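Long-range contacts in tryptophan synthase alpha chain (Chlamydia trachomatis, PDB 6V82), which probably cleaves indoleglycerol phosphate to indole and glyceraldehyde 3-phosphate, the aldol step that supplies indole for tryptophan synthesis: residues T228-Q233 against E241-L246; P148-S153 against S162-Y167; E78-I83 against K113-N118; D107-L112 against E139-V144; K12-Y17 against G38-L43. All blocks are in the same frame, centred on the assembly; numbering follows the deposited sequence.

Contact 1: T228-Q233 against E241-L246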
# COMPACT_ATOMS: atom_id res chain seq x y z
N THR A 228 -43.33 -14.88 5.75
CA THR A 228 -42.19 -15.64 6.26
C THR A 228 -42.58 -16.97 6.92
O THR A 228 -41.90 -17.98 6.71
CB THR A 228 -41.41 -14.79 7.26
OG1 THR A 228 -40.77 -13.70 6.58
CG2 THR A 228 -40.34 -15.61 7.99
N ALA A 229 -43.68 -17.00 7.69
CA ALA A 229 -43.88 -18.08 8.65
C ALA A 229 -43.90 -19.45 7.98
O ALA A 229 -43.25 -20.39 8.47
CB ALA A 229 -45.17 -17.85 9.44
N PHE A 230 -44.61 -19.59 6.86
CA PHE A 230 -44.71 -20.87 6.17
C PHE A 230 -43.35 -21.33 5.66
O PHE A 230 -42.95 -22.49 5.87
CB PHE A 230 -45.71 -20.77 5.01
CG PHE A 230 -47.14 -20.53 5.46
CD1 PHE A 230 -47.67 -21.23 6.53
CD2 PHE A 230 -47.93 -19.60 4.81
CE1 PHE A 230 -48.98 -21.01 6.94
CE2 PHE A 230 -49.24 -19.37 5.21
CZ PHE A 230 -49.77 -20.07 6.28
N VAL A 231 -42.62 -20.44 4.98
CA VAL A 231 -41.29 -20.79 4.49
C VAL A 231 -40.40 -21.21 5.64
O VAL A 231 -39.72 -22.25 5.59
CB VAL A 231 -40.68 -19.60 3.71
CG1 VAL A 231 -39.18 -19.80 3.50
CG2 VAL A 231 -41.39 -19.42 2.38
N HIS A 232 -40.40 -20.43 6.72
CA HIS A 232 -39.57 -20.75 7.87
C HIS A 232 -39.93 -22.11 8.45
O HIS A 232 -39.06 -22.88 8.87
CB HIS A 232 -39.71 -19.66 8.92
CG HIS A 232 -38.99 -19.96 10.19
ND1 HIS A 232 -37.67 -19.62 10.40
CD2 HIS A 232 -39.41 -20.57 11.32
CE1 HIS A 232 -37.31 -20.01 11.61
NE2 HIS A 232 -38.34 -20.59 12.19
N GLN A 233 -41.23 -22.44 8.45
CA GLN A 233 -41.66 -23.73 8.99
C GLN A 233 -41.13 -24.90 8.16
O GLN A 233 -40.79 -25.95 8.73
CB GLN A 233 -43.19 -23.76 9.10
CG GLN A 233 -43.77 -25.10 9.55
CD GLN A 233 -43.14 -25.62 10.84
OE1 GLN A 233 -42.70 -24.86 11.70
NE2 GLN A 233 -43.10 -26.95 10.98
N GLU A 241 -47.99 -31.52 6.94
CA GLU A 241 -49.03 -31.45 7.96
C GLU A 241 -48.84 -30.25 8.88
O GLU A 241 -49.80 -29.58 9.25
CB GLU A 241 -49.05 -32.75 8.78
CG GLU A 241 -49.54 -33.97 8.01
CD GLU A 241 -48.60 -34.43 6.91
OE1 GLU A 241 -47.47 -33.89 6.81
OE2 GLU A 241 -48.98 -35.33 6.13
N THR A 242 -47.58 -29.96 9.24
CA THR A 242 -47.32 -28.83 10.13
C THR A 242 -47.59 -27.49 9.46
O THR A 242 -47.74 -26.49 10.16
CB THR A 242 -45.87 -28.87 10.63
OG1 THR A 242 -44.97 -28.60 9.55
CG2 THR A 242 -45.54 -30.21 11.24
N LEU A 243 -47.67 -27.45 8.12
CA LEU A 243 -48.07 -26.23 7.43
C LEU A 243 -49.58 -26.00 7.54
O LEU A 243 -50.03 -24.88 7.84
CB LEU A 243 -47.65 -26.28 5.97
CG LEU A 243 -46.15 -26.25 5.73
CD1 LEU A 243 -45.86 -26.36 4.23
CD2 LEU A 243 -45.59 -24.97 6.30
N THR A 244 -50.37 -27.05 7.30
CA THR A 244 -51.79 -26.97 7.57
C THR A 244 -52.04 -26.48 8.99
O THR A 244 -52.77 -25.50 9.21
CB THR A 244 -52.43 -28.35 7.36
OG1 THR A 244 -52.14 -28.80 6.03
CG2 THR A 244 -53.94 -28.27 7.56
N ALA A 245 -51.39 -27.11 9.98
CA ALA A 245 -51.56 -26.74 11.38
C ALA A 245 -51.17 -25.29 11.63
O ALA A 245 -51.88 -24.56 12.33
CB ALA A 245 -50.75 -27.67 12.27
N LEU A 246 -50.05 -24.85 11.06
CA LEU A 246 -49.59 -23.48 11.28
C LEU A 246 -50.60 -22.48 10.72
O LEU A 246 -50.89 -21.46 11.37
CB LEU A 246 -48.22 -23.27 10.64
CG LEU A 246 -47.64 -21.87 10.78
CD1 LEU A 246 -47.61 -21.46 12.25
CD2 LEU A 246 -46.24 -21.79 10.17
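F230 and L243 mark the nearest backbone approach, CA to CA 6.5 Å, between helix segments 229-233 and 241-246, which run almost antiparallel (151°) with their axes 10.1 Å apart. L246 sends its CD2 methyl among three residues: it lies 3.7 Å from A229 O, 3.8 Å from Q233 CB and 4.0 Å from F230 CD1, meeting the ring obliquely. L243 points its CD2 back at the first helix, 3.6 Å from F230 O. These are the last two helices of the TIM-barrel chain, following strand 223-226; L35 of helix 25-37 packs on both F230 and L243. The polar part lies where Q233, its CG anti to the backbone N (chi1 176°) and its chain bent at chi2, crosses T242 at about a right angle. Q233 NE2 donates to T242 OG1 at 2.9 Å, a somewhat bent bond (149°) tilted from the amide plane. The same OG1 is also hydrogen-bonded to S239 O in the connecting turn.

Contact 2: P148-S153 against S162-Y167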
# COMPACT_ATOMS: atom_id res chain seq x y z
N PRO A 148 -52.36 -7.45 -12.90
CA PRO A 148 -51.14 -6.88 -12.32
C PRO A 148 -51.41 -6.42 -10.89
O PRO A 148 -52.29 -5.59 -10.64
CB PRO A 148 -50.82 -5.70 -13.24
CG PRO A 148 -51.76 -5.82 -14.42
CD PRO A 148 -52.95 -6.58 -13.93
N ILE A 149 -50.65 -6.98 -9.94
CA ILE A 149 -50.82 -6.70 -8.52
C ILE A 149 -49.77 -5.68 -8.12
O ILE A 149 -48.57 -6.00 -8.03
CB ILE A 149 -50.70 -7.98 -7.68
CG1 ILE A 149 -51.56 -9.09 -8.26
CG2 ILE A 149 -51.14 -7.72 -6.27
CD1 ILE A 149 -53.04 -8.77 -8.25
N LEU A 150 -50.19 -4.45 -7.85
CA LEU A 150 -49.26 -3.35 -7.64
C LEU A 150 -49.20 -3.01 -6.16
O LEU A 150 -50.04 -3.43 -5.36
CB LEU A 150 -49.68 -2.14 -8.46
CG LEU A 150 -49.15 -2.04 -9.90
CD1 LEU A 150 -49.32 -3.33 -10.67
CD2 LEU A 150 -49.82 -0.90 -10.64
N LEU A 151 -48.17 -2.24 -5.78
CA LEU A 151 -47.91 -1.85 -4.40
C LEU A 151 -47.87 -0.33 -4.29
O LEU A 151 -47.19 0.34 -5.07
CB LEU A 151 -46.58 -2.43 -3.89
CG LEU A 151 -46.47 -3.92 -3.55
CD1 LEU A 151 -46.18 -4.77 -4.76
CD2 LEU A 151 -45.38 -4.10 -2.51
N ILE A 152 -48.60 0.22 -3.31
CA ILE A 152 -48.62 1.66 -3.10
C ILE A 152 -48.24 1.96 -1.66
O ILE A 152 -48.40 1.14 -0.76
CB ILE A 152 -49.97 2.31 -3.44
CG1 ILE A 152 -51.07 1.77 -2.54
CG2 ILE A 152 -50.34 2.06 -4.89
CD1 ILE A 152 -52.45 1.97 -3.12
N SER A 153 -47.73 3.17 -1.48
CA SER A 153 -47.29 3.68 -0.19
C SER A 153 -48.05 4.97 0.09
O SER A 153 -48.74 5.52 -0.78
CB SER A 153 -45.77 3.92 -0.20
OG SER A 153 -45.28 4.08 1.12
N SER A 162 -52.58 7.94 -10.71
CA SER A 162 -53.19 7.83 -12.03
C SER A 162 -52.75 6.56 -12.73
O SER A 162 -53.57 5.70 -13.07
CB SER A 162 -52.84 9.05 -12.88
OG SER A 162 -53.12 10.24 -12.18
N LEU A 163 -51.44 6.42 -12.97
CA LEU A 163 -50.97 5.27 -13.74
C LEU A 163 -51.07 3.98 -12.94
O LEU A 163 -51.29 2.92 -13.52
CB LEU A 163 -49.55 5.49 -14.23
CG LEU A 163 -49.47 5.98 -15.68
CD1 LEU A 163 -48.13 5.64 -16.26
CD2 LEU A 163 -50.57 5.38 -16.55
N ILE A 164 -50.92 4.05 -11.61
CA ILE A 164 -51.16 2.85 -10.81
C ILE A 164 -52.60 2.39 -10.98
O ILE A 164 -52.87 1.19 -11.14
CB ILE A 164 -50.82 3.09 -9.33
CG1 ILE A 164 -49.34 3.42 -9.17
CG2 ILE A 164 -51.15 1.86 -8.50
CD1 ILE A 164 -48.85 3.38 -7.75
N GLN A 165 -53.55 3.33 -10.97
CA GLN A 165 -54.95 2.98 -11.22
C GLN A 165 -55.15 2.44 -12.63
O GLN A 165 -56.04 1.60 -12.85
CB GLN A 165 -55.82 4.21 -10.99
CG GLN A 165 -57.30 3.98 -11.15
CD GLN A 165 -58.08 5.19 -10.74
OE1 GLN A 165 -57.55 6.10 -10.10
NE2 GLN A 165 -59.35 5.22 -11.12
N GLU A 166 -54.35 2.90 -13.59
CA GLU A 166 -54.43 2.40 -14.95
C GLU A 166 -54.24 0.89 -15.01
O GLU A 166 -55.05 0.17 -15.61
CB GLU A 166 -53.39 3.10 -15.82
CG GLU A 166 -53.37 2.67 -17.27
CD GLU A 166 -54.19 3.59 -18.16
OE1 GLU A 166 -55.25 4.08 -17.70
OE2 GLU A 166 -53.76 3.83 -19.31
N TYR A 167 -53.19 0.38 -14.37
CA TYR A 167 -52.80 -1.02 -14.52
C TYR A 167 -53.25 -1.93 -13.39
O TYR A 167 -53.25 -3.16 -13.58
CB TYR A 167 -51.27 -1.12 -14.68
CG TYR A 167 -50.76 -0.45 -15.93
CD1 TYR A 167 -51.12 -0.93 -17.19
CD2 TYR A 167 -49.93 0.67 -15.87
CE1 TYR A 167 -50.66 -0.32 -18.34
CE2 TYR A 167 -49.47 1.29 -17.02
CZ TYR A 167 -49.84 0.78 -18.26
OH TYR A 167 -49.39 1.37 -19.41
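I164 carries the apolar part of this contact, reaching from helix 158-167 to two residues of strand 147-153. Its CD1 methyl lies 3.5 Å from I152 CG2, and its CG2 branch, anti to the backbone N, meets L150 CD2 at 3.7 Å and I152 CG2 as well. I152 holds CG1 between its backbone N and carbonyl carbon (chi1 62°), which leaves CG2 as the branch facing the helix. L150 CD2 also reaches the CB of Y167, more loosely, at 4.3 Å.

The strand and helix begin a beta-alpha-beta unit of the TIM barrel that continues into strand 172-175, and I149 and L151 point their CB atoms away from the helix while P148, L150 and I152 point theirs toward it. L150 and I152 also pack on L172, while F138 of helix 136-144 covers P148 and L150.

Side chain against backbone is the second kind of contact. The P148 ring sits against the carbonyl at the end of the helix segment, its CG 3.2 Å from Y167 O, with CB and CD nearby. L150 CD2 likewise rests 3.7 Å from I164 O. The Y167 ring leads away from the strand: E166 CG lies over one face, and the hydroxyl is hydrogen-bonded to E139 and to the backbone N of S135.

Contact 3: E78-I83 against K113-N118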
# COMPACT_ATOMS: atom_id res chain seq x y z
N GLU A 78 -45.16 -26.66 -14.24
CA GLU A 78 -45.53 -27.94 -13.63
C GLU A 78 -46.12 -27.74 -12.25
O GLU A 78 -47.09 -28.41 -11.87
CB GLU A 78 -44.33 -28.85 -13.50
CG GLU A 78 -43.79 -29.49 -14.71
CD GLU A 78 -42.73 -30.50 -14.33
OE1 GLU A 78 -43.03 -31.36 -13.44
OE2 GLU A 78 -41.61 -30.42 -14.87
N ILE A 79 -45.49 -26.87 -11.45
CA ILE A 79 -45.95 -26.63 -10.08
C ILE A 79 -47.36 -26.06 -10.09
O ILE A 79 -48.25 -26.53 -9.37
CB ILE A 79 -44.98 -25.69 -9.35
CG1 ILE A 79 -43.69 -26.44 -9.02
CG2 ILE A 79 -45.64 -25.12 -8.10
CD1 ILE A 79 -42.61 -25.54 -8.54
N VAL A 80 -47.58 -25.02 -10.90
CA VAL A 80 -48.90 -24.40 -10.97
C VAL A 80 -49.92 -25.40 -11.47
O VAL A 80 -51.05 -25.45 -10.96
CB VAL A 80 -48.86 -23.15 -11.86
CG1 VAL A 80 -50.28 -22.59 -12.04
CG2 VAL A 80 -47.94 -22.11 -11.25
N GLU A 81 -49.56 -26.22 -12.45
CA GLU A 81 -50.50 -27.24 -12.92
C GLU A 81 -50.76 -28.30 -11.86
O GLU A 81 -51.88 -28.81 -11.77
CB GLU A 81 -49.99 -27.86 -14.22
CG GLU A 81 -50.04 -26.89 -15.39
CD GLU A 81 -49.26 -27.38 -16.59
OE1 GLU A 81 -48.93 -28.58 -16.61
OE2 GLU A 81 -48.98 -26.57 -17.51
N GLY A 82 -49.76 -28.63 -11.04
CA GLY A 82 -49.99 -29.57 -9.95
C GLY A 82 -50.92 -29.02 -8.89
O GLY A 82 -51.73 -29.77 -8.32
N ILE A 83 -50.84 -27.72 -8.60
CA ILE A 83 -51.77 -27.08 -7.68
C ILE A 83 -53.18 -27.07 -8.26
O ILE A 83 -54.16 -27.36 -7.56
CB ILE A 83 -51.30 -25.65 -7.34
CG1 ILE A 83 -49.99 -25.69 -6.57
CG2 ILE A 83 -52.38 -24.89 -6.59
CD1 ILE A 83 -49.31 -24.35 -6.49
N LYS A 113 -51.13 -18.06 -17.47
CA LYS A 113 -52.57 -17.92 -17.29
C LYS A 113 -53.27 -19.25 -17.49
O LYS A 113 -54.12 -19.65 -16.69
CB LYS A 113 -53.11 -16.88 -18.27
CG LYS A 113 -54.62 -16.83 -18.33
CD LYS A 113 -55.17 -15.47 -17.91
CE LYS A 113 -56.64 -15.56 -17.52
NZ LYS A 113 -56.76 -16.35 -16.25
N ASP A 114 -52.91 -19.97 -18.56
CA ASP A 114 -53.51 -21.27 -18.83
C ASP A 114 -53.18 -22.28 -17.75
O ASP A 114 -54.00 -23.16 -17.47
CB ASP A 114 -53.06 -21.79 -20.19
CG ASP A 114 -53.62 -20.96 -21.34
OD1 ASP A 114 -54.43 -20.04 -21.08
OD2 ASP A 114 -53.24 -21.22 -22.51
N ALA A 115 -52.02 -22.16 -17.11
CA ALA A 115 -51.66 -23.15 -16.09
C ALA A 115 -52.46 -22.95 -14.81
O ALA A 115 -52.67 -23.90 -14.05
CB ALA A 115 -50.16 -23.10 -15.81
N GLY A 116 -52.94 -21.72 -14.56
CA GLY A 116 -53.65 -21.45 -13.33
C GLY A 116 -53.31 -20.13 -12.65
O GLY A 116 -53.97 -19.79 -11.66
N ILE A 117 -52.30 -19.39 -13.13
CA ILE A 117 -51.94 -18.12 -12.48
C ILE A 117 -53.03 -17.09 -12.76
O ILE A 117 -53.55 -17.01 -13.88
CB ILE A 117 -50.57 -17.62 -12.95
CG1 ILE A 117 -49.43 -18.56 -12.50
CG2 ILE A 117 -50.34 -16.19 -12.47
CD1 ILE A 117 -49.35 -18.78 -10.99
N ASN A 118 -53.36 -16.28 -11.75
CA ASN A 118 -54.39 -15.25 -11.89
C ASN A 118 -53.86 -13.84 -11.75
O ASN A 118 -54.43 -12.92 -12.34
CB ASN A 118 -55.49 -15.45 -10.84
CG ASN A 118 -56.02 -16.87 -10.84
OD1 ASN A 118 -55.80 -17.61 -9.88
ND2 ASN A 118 -56.70 -17.26 -11.92
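V80 makes most of the apolar packing here, its two methyls going to different residues of segment 113-118. CG1, anti to the backbone N (chi1 174°), lies 3.8 Å from A115 CB, while CG2 meets I117 CD1 at 3.6 Å, the two side chains crossing at about a right angle. At the margin E81, extended beyond CG, passes its aliphatic part beside the same alanine, with E81 CG 3.8 Å from A115 CB. A115 CB thus touches two successive residues of helix 73-84, and the A115 CA comes within 5.3 Å of the E81 CA.

Helices 73-84 and 106-115 are neighbours in the outer layer of the TIM barrel, and the contact lies where the second of them ends and the chain turns toward strand 119-122. On the sheet side, L92 of strand 92-96 packs against both V80 and I117.

Backbone contacts come from the same methyl: V80 CG1 touches A115 O at 3.4 Å and lies 3.8 Å from G116 N. G116, with its positive phi of 138°, closes the helix in a Schellman motif, and its N bonds back to K113 O at 3.2 Å.

Contact 4: D107-L112 against E139-V144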
# COMPACT_ATOMS: atom_id res chain seq x y z
N ASP A 107 -45.86 -15.24 -24.99
CA ASP A 107 -46.45 -16.57 -25.00
C ASP A 107 -46.30 -17.24 -23.64
O ASP A 107 -47.18 -17.99 -23.21
CB ASP A 107 -45.82 -17.43 -26.09
CG ASP A 107 -46.40 -18.82 -26.11
OD1 ASP A 107 -47.56 -18.98 -26.58
OD2 ASP A 107 -45.72 -19.75 -25.63
N TYR A 108 -45.19 -16.98 -22.94
CA TYR A 108 -45.03 -17.57 -21.62
C TYR A 108 -46.07 -17.02 -20.66
O TYR A 108 -46.57 -17.75 -19.79
CB TYR A 108 -43.62 -17.32 -21.10
CG TYR A 108 -43.37 -17.98 -19.77
CD1 TYR A 108 -43.15 -19.35 -19.69
CD2 TYR A 108 -43.38 -17.24 -18.58
CE1 TYR A 108 -42.93 -19.97 -18.46
CE2 TYR A 108 -43.16 -17.85 -17.36
CZ TYR A 108 -42.93 -19.20 -17.31
OH TYR A 108 -42.71 -19.80 -16.10
N LEU A 109 -46.43 -15.74 -20.80
CA LEU A 109 -47.48 -15.18 -19.96
C LEU A 109 -48.81 -15.91 -20.19
O LEU A 109 -49.51 -16.24 -19.24
CB LEU A 109 -47.64 -13.69 -20.24
CG LEU A 109 -46.46 -12.82 -19.80
CD1 LEU A 109 -46.75 -11.37 -20.10
CD2 LEU A 109 -46.13 -13.03 -18.31
N ARG A 110 -49.15 -16.16 -21.46
CA ARG A 110 -50.33 -16.95 -21.77
C ARG A 110 -50.24 -18.34 -21.17
O ARG A 110 -51.23 -18.85 -20.63
CB ARG A 110 -50.54 -17.04 -23.29
CG ARG A 110 -51.14 -15.78 -23.88
CD ARG A 110 -51.49 -15.96 -25.34
NE ARG A 110 -50.29 -16.07 -26.15
CZ ARG A 110 -49.88 -15.13 -26.99
NH1 ARG A 110 -48.75 -15.30 -27.68
NH2 ARG A 110 -50.60 -14.02 -27.14
N ARG A 111 -49.07 -18.97 -21.25
CA ARG A 111 -48.92 -20.30 -20.65
C ARG A 111 -49.11 -20.24 -19.14
O ARG A 111 -49.67 -21.18 -18.55
CB ARG A 111 -47.56 -20.90 -21.02
CG ARG A 111 -47.41 -21.22 -22.52
CD ARG A 111 -45.98 -21.65 -22.87
NE ARG A 111 -45.71 -23.02 -22.43
CZ ARG A 111 -44.57 -23.46 -21.90
NH1 ARG A 111 -43.55 -22.61 -21.71
NH2 ARG A 111 -44.46 -24.74 -21.53
N LEU A 112 -48.69 -19.16 -18.49
CA LEU A 112 -48.93 -19.01 -17.05
C LEU A 112 -50.42 -18.93 -16.75
O LEU A 112 -50.93 -19.63 -15.87
CB LEU A 112 -48.22 -17.77 -16.52
CG LEU A 112 -46.72 -17.80 -16.29
CD1 LEU A 112 -46.25 -16.37 -16.06
CD2 LEU A 112 -46.38 -18.68 -15.09
N GLU A 139 -48.94 -3.85 -19.82
CA GLU A 139 -49.80 -4.01 -20.98
C GLU A 139 -49.90 -5.48 -21.36
O GLU A 139 -51.00 -6.01 -21.56
CB GLU A 139 -49.26 -3.17 -22.14
CG GLU A 139 -50.33 -2.40 -22.89
CD GLU A 139 -50.94 -1.28 -22.05
OE1 GLU A 139 -50.18 -0.41 -21.58
OE2 GLU A 139 -52.18 -1.29 -21.88
N ASP A 140 -48.76 -6.17 -21.40
CA ASP A 140 -48.73 -7.59 -21.74
C ASP A 140 -49.57 -8.42 -20.78
O ASP A 140 -50.25 -9.36 -21.20
CB ASP A 140 -47.28 -8.10 -21.77
CG ASP A 140 -46.52 -7.68 -23.03
OD1 ASP A 140 -47.03 -6.87 -23.83
OD2 ASP A 140 -45.38 -8.17 -23.23
N LEU A 141 -49.53 -8.09 -19.48
CA LEU A 141 -50.36 -8.80 -18.50
C LEU A 141 -51.84 -8.61 -18.81
O LEU A 141 -52.61 -9.58 -18.84
CB LEU A 141 -50.07 -8.30 -17.08
CG LEU A 141 -48.78 -8.72 -16.39
CD1 LEU A 141 -48.81 -8.27 -14.94
CD2 LEU A 141 -48.58 -10.22 -16.47
N LEU A 142 -52.25 -7.36 -19.03
CA LEU A 142 -53.65 -7.08 -19.33
C LEU A 142 -54.08 -7.78 -20.60
O LEU A 142 -55.20 -8.29 -20.69
CB LEU A 142 -53.87 -5.58 -19.45
CG LEU A 142 -53.78 -4.82 -18.14
CD1 LEU A 142 -54.15 -3.37 -18.37
CD2 LEU A 142 -54.71 -5.46 -17.14
N ALA A 143 -53.19 -7.84 -21.60
CA ALA A 143 -53.55 -8.41 -22.89
C ALA A 143 -53.89 -9.89 -22.78
O ALA A 143 -54.71 -10.39 -23.56
CB ALA A 143 -52.41 -8.20 -23.90
N VAL A 144 -53.29 -10.60 -21.83
CA VAL A 144 -53.54 -12.02 -21.68
C VAL A 144 -54.49 -12.34 -20.53
O VAL A 144 -54.78 -13.52 -20.30
CB VAL A 144 -52.22 -12.80 -21.50
CG1 VAL A 144 -51.22 -12.39 -22.57
CG2 VAL A 144 -51.66 -12.59 -20.12
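L109 and V144 belong to an apolar helix-to-helix contact in the outer layer of the TIM barrel, between helices 106-115 and 136-144, which follow strands 92-96 and 119-122. The short segments cross at -48° with axes 9.6 Å apart, their CA atoms nearest at R110 and V144. L109 has a methyl for each of two partner residues, its CG anti to the carbonyl carbon (chi1 -67°): its CD1 lies 3.7 Å from D140 CB and its CD2 4.2 Å from L141 CD2, at about a right angle to both side chains. V144 straddles two residues, CG1 meeting R110 CG at 3.6 Å and CG2 meeting L109 CB at 4.2 Å. L106 packs on D140 and V144 from the same helix as L109. The D140 carboxylate makes a long, weak ion pair with a basic side chain of another protein chain. Both charged residues touch through carbon alone, the arginine by its CG and the aspartate by its CB, so the helix pairing rests on shape and dispersion rather than charge.

Contact 5: K12-Y17 against G38-L43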
# COMPACT_ATOMS: atom_id res chain seq x y z
N LYS A 12 -61.84 -10.41 4.59
CA LYS A 12 -60.74 -10.76 5.48
C LYS A 12 -60.10 -12.09 5.08
O LYS A 12 -60.28 -13.13 5.71
CB LYS A 12 -61.21 -10.78 6.94
CG LYS A 12 -62.13 -9.61 7.32
CD LYS A 12 -62.41 -9.57 8.83
CE LYS A 12 -62.65 -10.97 9.41
NZ LYS A 12 -63.83 -11.68 8.83
N LEU A 13 -59.32 -12.01 4.00
CA LEU A 13 -58.66 -13.15 3.40
C LEU A 13 -57.24 -13.31 3.93
O LEU A 13 -56.60 -12.35 4.37
CB LEU A 13 -58.62 -12.99 1.88
CG LEU A 13 -59.97 -12.70 1.21
CD1 LEU A 13 -59.79 -12.71 -0.30
CD2 LEU A 13 -61.03 -13.73 1.63
N CYS A 14 -56.74 -14.54 3.88
CA CYS A 14 -55.36 -14.82 4.26
C CYS A 14 -54.57 -15.19 3.02
O CYS A 14 -54.92 -16.15 2.32
CB CYS A 14 -55.27 -15.95 5.28
SG CYS A 14 -53.57 -16.59 5.41
N ILE A 15 -53.50 -14.44 2.75
CA ILE A 15 -52.57 -14.75 1.66
C ILE A 15 -51.38 -15.49 2.25
O ILE A 15 -50.80 -15.05 3.26
CB ILE A 15 -52.12 -13.48 0.93
CG1 ILE A 15 -53.32 -12.66 0.46
CG2 ILE A 15 -51.20 -13.84 -0.23
CD1 ILE A 15 -52.96 -11.27 -0.06
N GLY A 16 -51.01 -16.61 1.63
CA GLY A 16 -49.87 -17.39 2.08
C GLY A 16 -48.78 -17.46 1.04
O GLY A 16 -49.05 -17.78 -0.13
N TYR A 17 -47.55 -17.16 1.43
CA TYR A 17 -46.41 -17.18 0.53
C TYR A 17 -45.70 -18.53 0.56
O TYR A 17 -45.48 -19.09 1.63
CB TYR A 17 -45.39 -16.09 0.88
CG TYR A 17 -44.17 -16.18 -0.00
CD1 TYR A 17 -44.18 -15.62 -1.27
CD2 TYR A 17 -43.02 -16.85 0.42
CE1 TYR A 17 -43.07 -15.71 -2.09
CE2 TYR A 17 -41.92 -16.94 -0.39
CZ TYR A 17 -41.94 -16.37 -1.65
OH TYR A 17 -40.83 -16.47 -2.47
N GLY A 38 -55.36 -25.82 5.12
CA GLY A 38 -55.23 -25.07 6.35
C GLY A 38 -56.00 -23.77 6.39
O GLY A 38 -55.98 -23.09 7.42
N GLY A 39 -56.68 -23.41 5.30
CA GLY A 39 -57.55 -22.25 5.26
C GLY A 39 -57.04 -21.06 4.48
O GLY A 39 -57.74 -20.05 4.42
N VAL A 40 -55.84 -21.14 3.88
CA VAL A 40 -55.30 -20.02 3.12
C VAL A 40 -56.18 -19.75 1.91
O VAL A 40 -56.57 -20.67 1.19
CB VAL A 40 -53.84 -20.30 2.72
CG1 VAL A 40 -53.32 -19.23 1.76
CG2 VAL A 40 -52.94 -20.38 3.97
N ASP A 41 -56.52 -18.48 1.68
CA ASP A 41 -57.48 -18.13 0.63
C ASP A 41 -56.81 -17.78 -0.69
O ASP A 41 -57.43 -17.92 -1.76
CB ASP A 41 -58.35 -16.95 1.06
CG ASP A 41 -59.08 -17.20 2.37
OD1 ASP A 41 -58.75 -16.53 3.37
OD2 ASP A 41 -59.99 -18.07 2.40
N ILE A 42 -55.57 -17.32 -0.65
CA ILE A 42 -54.85 -16.91 -1.84
C ILE A 42 -53.42 -17.38 -1.68
O ILE A 42 -52.78 -17.08 -0.67
CB ILE A 42 -54.89 -15.38 -2.02
CG1 ILE A 42 -56.33 -14.91 -2.27
CG2 ILE A 42 -53.95 -14.96 -3.14
CD1 ILE A 42 -56.48 -13.40 -2.27
N LEU A 43 -52.91 -18.10 -2.66
CA LEU A 43 -51.51 -18.50 -2.66
C LEU A 43 -50.67 -17.45 -3.38
O LEU A 43 -51.01 -17.03 -4.48
CB LEU A 43 -51.32 -19.86 -3.33
CG LEU A 43 -51.75 -21.00 -2.43
CD1 LEU A 43 -51.48 -22.32 -3.09
CD2 LEU A 43 -51.05 -20.88 -1.08
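I15 and I42 lie side by side and point the same way on one face of a parallel pair of strands, 13-19 and 42-46, the first beta-alpha-beta unit of the TIM barrel, linked by helix 25-37. I15 CG1 rests 4.0 Å from I42 CB, and two residues earlier on the strand, L13 slants across I42, with L13 CD1 3.9 Å from I42 CD1. The I15 side chain is also close to that of E44, the predicted proton acceptor, so this face borders the probable active site.

V40 approaches the strand differently. Its CG1, anti to the backbone N (chi1 172°), lies 3.5 Å from G16 N, where glycine leaves it room, while CG2 touches C14 SG. L43, paired with G16 on the face opposite I15 and I42, packs outward on A32, L35 and I36 of the linking helix.

D41 stands across L13 at about a right angle and brings its carboxylate to the strand edge, extending the backbone ladder by a side chain: D41 OD1 accepts a hydrogen bond from C14 N at 2.9 Å through its anti lone pair, away from the other oxygen. C14 O accepts two donors, D41 N at 2.9 Å in the carbonyl plane and I42 N at 3.3 Å, tilted from it. One step along, G16 N donates to I42 O at 2.9 Å.

Contact 5 opens the chain and pairs the first two strands of the barrel sheet; contacts 3 and 4 follow and interleave, sharing helix 106-115, with centres about 13 Å apart. Contact 2 comes next and contact 1 last. Contact 1 packs its helices against contact 5, centres about 12 Å apart, V231 and F230 meeting Y17 and G16, so the C-terminal end is brought back onto the first strand. Contacts 2 and 4 touch where P148 packs on L141 and L142, helix 136-144 leading into strand 147-153. Contacts 1 and 4 stand about 31 Å apart on opposite sides of the chain's centre, so the five are spread over both sides of the barrel, in strands and helices alike.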